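Local coordinates for protein cystathionine beta-lyases/cystathionine gamma-synthases (PDB 5X5H) that probably makes L,L-cystathionine and succinate from O-succinyl-L-homoserine and L-cysteine, using pyridoxal 5'-phosphate, in methionine biosynthesis, at residues A[304-317]-A[357-369]. Residues are numbered along the deposited sequence; the frame is centred on the assembly and turned at random.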
# COMPACT_ATOMS: atom_id res chain seq x y z
N GLY A 304 -24.69 13.48 -9.20
CA GLY A 304 -23.67 13.84 -10.13
C GLY A 304 -23.70 13.26 -11.53
O GLY A 304 -22.82 13.56 -12.35
N MET A 305 -24.67 12.41 -11.78
CA MET A 305 -24.78 11.69 -13.06
C MET A 305 -25.76 12.41 -13.96
O MET A 305 -26.78 12.91 -13.53
CB MET A 305 -25.25 10.30 -12.82
CG MET A 305 -24.30 9.42 -12.00
SD MET A 305 -22.66 9.24 -12.58
CE MET A 305 -22.99 8.45 -14.16
N ILE A 306 -25.41 12.46 -15.23
CA ILE A 306 -26.38 13.01 -16.28
C ILE A 306 -26.27 12.03 -17.45
O ILE A 306 -25.18 11.66 -17.89
CB ILE A 306 -25.87 14.33 -16.77
CG1 ILE A 306 -25.74 15.36 -15.65
CG2 ILE A 306 -26.81 14.88 -17.89
CD1 ILE A 306 -25.10 16.67 -16.05
N SER A 307 -27.40 11.70 -18.05
CA SER A 307 -27.40 11.05 -19.35
C SER A 307 -28.04 11.94 -20.39
O SER A 307 -28.85 12.77 -20.03
CB SER A 307 -28.06 9.68 -19.29
OG SER A 307 -27.16 8.74 -18.62
N VAL A 308 -27.62 11.76 -21.58
CA VAL A 308 -27.97 12.70 -22.70
C VAL A 308 -28.28 11.82 -23.89
O VAL A 308 -27.49 10.99 -24.25
CB VAL A 308 -26.81 13.58 -22.99
CG1 VAL A 308 -27.18 14.64 -24.04
CG2 VAL A 308 -26.28 14.27 -21.72
N ARG A 309 -29.39 12.15 -24.57
CA ARG A 309 -29.71 11.52 -25.85
C ARG A 309 -29.55 12.54 -26.94
O ARG A 309 -30.09 13.63 -26.83
CB ARG A 309 -31.11 10.95 -25.83
CG ARG A 309 -31.36 9.84 -24.81
CD ARG A 309 -32.66 9.09 -24.80
NE ARG A 309 -32.82 8.45 -26.10
CZ ARG A 309 -33.92 7.89 -26.54
NH1 ARG A 309 -34.92 7.72 -25.74
NH2 ARG A 309 -33.89 7.43 -27.79
N PHE A 310 -28.81 12.20 -28.01
CA PHE A 310 -28.42 13.05 -29.07
C PHE A 310 -29.40 12.98 -30.30
O PHE A 310 -29.75 11.90 -30.72
CB PHE A 310 -27.04 12.72 -29.52
CG PHE A 310 -25.99 13.21 -28.56
CD1 PHE A 310 -25.61 12.49 -27.48
CD2 PHE A 310 -25.45 14.46 -28.73
CE1 PHE A 310 -24.72 13.02 -26.51
CE2 PHE A 310 -24.52 14.96 -27.79
CZ PHE A 310 -24.11 14.19 -26.70
N ALA A 311 -29.76 14.16 -30.74
CA ALA A 311 -30.68 14.28 -31.91
C ALA A 311 -30.08 13.61 -33.11
O ALA A 311 -30.82 13.02 -33.92
CB ALA A 311 -30.89 15.76 -32.16
N GLY A 312 -28.78 13.62 -33.25
CA GLY A 312 -28.11 12.95 -34.40
C GLY A 312 -27.82 11.50 -34.25
O GLY A 312 -27.03 10.91 -35.03
N GLY A 313 -28.42 10.87 -33.28
CA GLY A 313 -28.40 9.43 -33.09
C GLY A 313 -27.06 8.91 -32.62
O GLY A 313 -26.21 9.67 -32.10
N GLU A 314 -26.86 7.61 -32.86
CA GLU A 314 -25.65 6.95 -32.44
C GLU A 314 -24.40 7.57 -32.94
O GLU A 314 -23.41 7.66 -32.18
CB GLU A 314 -25.69 5.44 -32.79
CG GLU A 314 -24.43 4.71 -32.39
CD GLU A 314 -24.51 3.22 -32.53
OE1 GLU A 314 -25.31 2.75 -33.37
OE2 GLU A 314 -23.86 2.49 -31.74
N GLU A 315 -24.27 8.01 -34.20
CA GLU A 315 -23.09 8.67 -34.70
C GLU A 315 -22.74 9.94 -33.91
O GLU A 315 -21.57 10.19 -33.64
CB GLU A 315 -23.21 9.00 -36.23
CG GLU A 315 -22.96 7.70 -37.02
CD GLU A 315 -23.02 7.85 -38.55
OE1 GLU A 315 -22.78 6.82 -39.24
OE2 GLU A 315 -23.30 8.97 -39.06
N ALA A 316 -23.77 10.71 -33.54
CA ALA A 316 -23.53 11.91 -32.74
C ALA A 316 -23.11 11.56 -31.33
O ALA A 316 -22.13 12.21 -30.87
CB ALA A 316 -24.78 12.78 -32.65
N ALA A 317 -23.77 10.57 -30.74
CA ALA A 317 -23.42 10.08 -29.35
C ALA A 317 -21.94 9.65 -29.31
O ALA A 317 -21.17 10.08 -28.45
CB ALA A 317 -24.29 9.03 -28.93
N GLU A 357 -32.28 -2.86 -22.52
CA GLU A 357 -31.33 -2.44 -23.51
C GLU A 357 -31.41 -0.95 -23.65
O GLU A 357 -32.53 -0.39 -23.67
CB GLU A 357 -31.64 -3.13 -24.87
CG GLU A 357 -30.79 -2.64 -26.01
CD GLU A 357 -30.95 -3.32 -27.38
OE1 GLU A 357 -31.40 -4.49 -27.50
OE2 GLU A 357 -30.58 -2.61 -28.33
N VAL A 358 -30.26 -0.30 -23.77
CA VAL A 358 -30.17 1.18 -23.68
C VAL A 358 -30.14 1.78 -25.07
O VAL A 358 -29.46 1.26 -25.91
CB VAL A 358 -28.81 1.50 -22.99
CG1 VAL A 358 -28.65 3.03 -22.85
CG2 VAL A 358 -28.82 0.90 -21.60
N PRO A 359 -30.84 2.89 -25.32
CA PRO A 359 -30.76 3.57 -26.61
C PRO A 359 -29.37 3.86 -27.12
O PRO A 359 -28.45 4.34 -26.36
CB PRO A 359 -31.50 4.85 -26.46
CG PRO A 359 -32.14 4.74 -25.14
CD PRO A 359 -31.73 3.57 -24.41
N ARG A 360 -29.10 3.63 -28.38
CA ARG A 360 -27.80 3.88 -28.94
C ARG A 360 -27.41 5.33 -29.12
O ARG A 360 -26.25 5.68 -29.40
CB ARG A 360 -27.70 3.14 -30.31
CG ARG A 360 -27.77 1.61 -30.14
CD ARG A 360 -27.44 1.00 -31.51
NE ARG A 360 -28.71 1.13 -32.18
CZ ARG A 360 -29.09 1.91 -33.20
NH1 ARG A 360 -30.38 1.82 -33.56
NH2 ARG A 360 -28.30 2.78 -33.82
N ASP A 361 -28.38 6.25 -28.93
CA ASP A 361 -28.11 7.61 -29.00
C ASP A 361 -27.74 8.27 -27.62
O ASP A 361 -27.61 9.48 -27.58
CB ASP A 361 -29.35 8.39 -29.56
CG ASP A 361 -30.54 8.31 -28.77
OD1 ASP A 361 -30.56 7.92 -27.62
OD2 ASP A 361 -31.73 8.67 -29.29
N LEU A 362 -27.55 7.40 -26.63
CA LEU A 362 -27.43 7.81 -25.20
C LEU A 362 -25.97 7.80 -24.74
O LEU A 362 -25.24 6.85 -25.02
CB LEU A 362 -28.30 7.02 -24.30
CG LEU A 362 -28.39 7.49 -22.83
CD1 LEU A 362 -29.65 7.15 -22.20
CD2 LEU A 362 -27.22 6.83 -22.03
N VAL A 363 -25.56 8.92 -24.13
CA VAL A 363 -24.23 9.03 -23.45
C VAL A 363 -24.48 9.28 -21.99
O VAL A 363 -25.36 10.04 -21.61
CB VAL A 363 -23.42 10.17 -24.04
CG1 VAL A 363 -22.12 10.46 -23.23
CG2 VAL A 363 -23.06 9.85 -25.49
N ARG A 364 -23.71 8.54 -21.13
CA ARG A 364 -23.81 8.68 -19.68
C ARG A 364 -22.57 9.42 -19.23
O ARG A 364 -21.43 9.09 -19.62
CB ARG A 364 -23.87 7.35 -19.01
CG ARG A 364 -24.06 7.37 -17.49
CD ARG A 364 -23.86 6.04 -16.81
NE ARG A 364 -22.44 5.80 -16.68
CZ ARG A 364 -21.93 4.62 -16.38
NH1 ARG A 364 -22.68 3.63 -16.06
NH2 ARG A 364 -20.68 4.48 -16.25
N ILE A 365 -22.82 10.49 -18.45
CA ILE A 365 -21.72 11.33 -17.98
C ILE A 365 -21.69 11.34 -16.48
O ILE A 365 -22.69 11.55 -15.80
CB ILE A 365 -21.85 12.80 -18.44
CG1 ILE A 365 -22.10 12.84 -19.99
CG2 ILE A 365 -20.62 13.57 -18.10
CD1 ILE A 365 -22.44 14.28 -20.44
N SER A 366 -20.49 11.01 -15.93
CA SER A 366 -20.19 11.15 -14.48
C SER A 366 -19.47 12.49 -14.31
O SER A 366 -18.29 12.60 -14.66
CB SER A 366 -19.37 9.96 -14.03
OG SER A 366 -19.07 10.14 -12.60
N ILE A 367 -20.17 13.50 -13.79
CA ILE A 367 -19.65 14.82 -13.63
C ILE A 367 -18.80 14.80 -12.36
O ILE A 367 -19.36 14.49 -11.31
CB ILE A 367 -20.76 15.87 -13.56
CG1 ILE A 367 -21.59 15.92 -14.88
CG2 ILE A 367 -20.21 17.25 -13.22
CD1 ILE A 367 -20.83 16.41 -16.02
N GLY A 368 -17.52 15.13 -12.52
CA GLY A 368 -16.56 15.18 -11.38
C GLY A 368 -16.58 16.49 -10.67
O GLY A 368 -17.55 17.26 -10.77
N ILE A 369 -15.47 16.76 -9.98
CA ILE A 369 -15.33 17.94 -9.14
C ILE A 369 -14.42 18.95 -9.68
O ILE A 369 -13.98 19.90 -8.97
CB ILE A 369 -15.07 17.65 -7.63
CG1 ILE A 369 -13.70 17.01 -7.45
CG2 ILE A 369 -16.14 16.76 -7.07
CD1 ILE A 369 -13.32 16.83 -5.98
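Strands 305-310 and 362-366 are antiparallel neighbours inside the mixed C-terminal sheet of this fold-type I pyridoxal-phosphate enzyme, with strand 278-282 flanking the first and strand 339-341 the second. Ile306 and Ile365 form one hydrogen-bonded pair, Val308 and Val363 the next; the bond from Ile306 N to Ile365 O is 2.9 Å and nearly straight (173°). Gly304 O takes Ile367 N at one end, and Phe310 N reaches Asp361 O at the other.

The aliphatic face of the sheet carries Ile306, Val308, Val363 and Ile365. Helix 254-273 covers Ile306 and Val308. Ala317, in the first turns of helix 313-323, brings its CB 3.7 Å from Val363 CG2 and so packs that helix on the neighbouring strand 362-366. The Phe310 ring touches the same methyl obliquely through CE1.

On the other face, Met305, bent at chi2 and chi3, curls back so that CE lies 3.7 Å from Arg364 CG and SD lies against Ser366 CA and CB. Through Arg364 this face reaches the cofactor pocket: its NH1 bonds Asn154, a pyridoxal-phosphate-binding residue, and also pairs with Glu341. Ser307 OG, beside Arg364 CG, is held by Pro155 O.

Two salt bridges close the outer end. Arg360 NH2 points in its guanidinium plane at Glu314 OE1, 3.0 Å away, meeting the carboxylate from above its plane. Arg309, bent at chi3 (60°), grips Asp361 side-on: NE sits 2.8 Å from OD1 on its syn lone pair and NH2 2.9 Å from OD2, although the two flat groups are turned 47° apart. Pro359 covers one guanidinium face of Arg309, its CG 3.8 Å above the plane and over the centre.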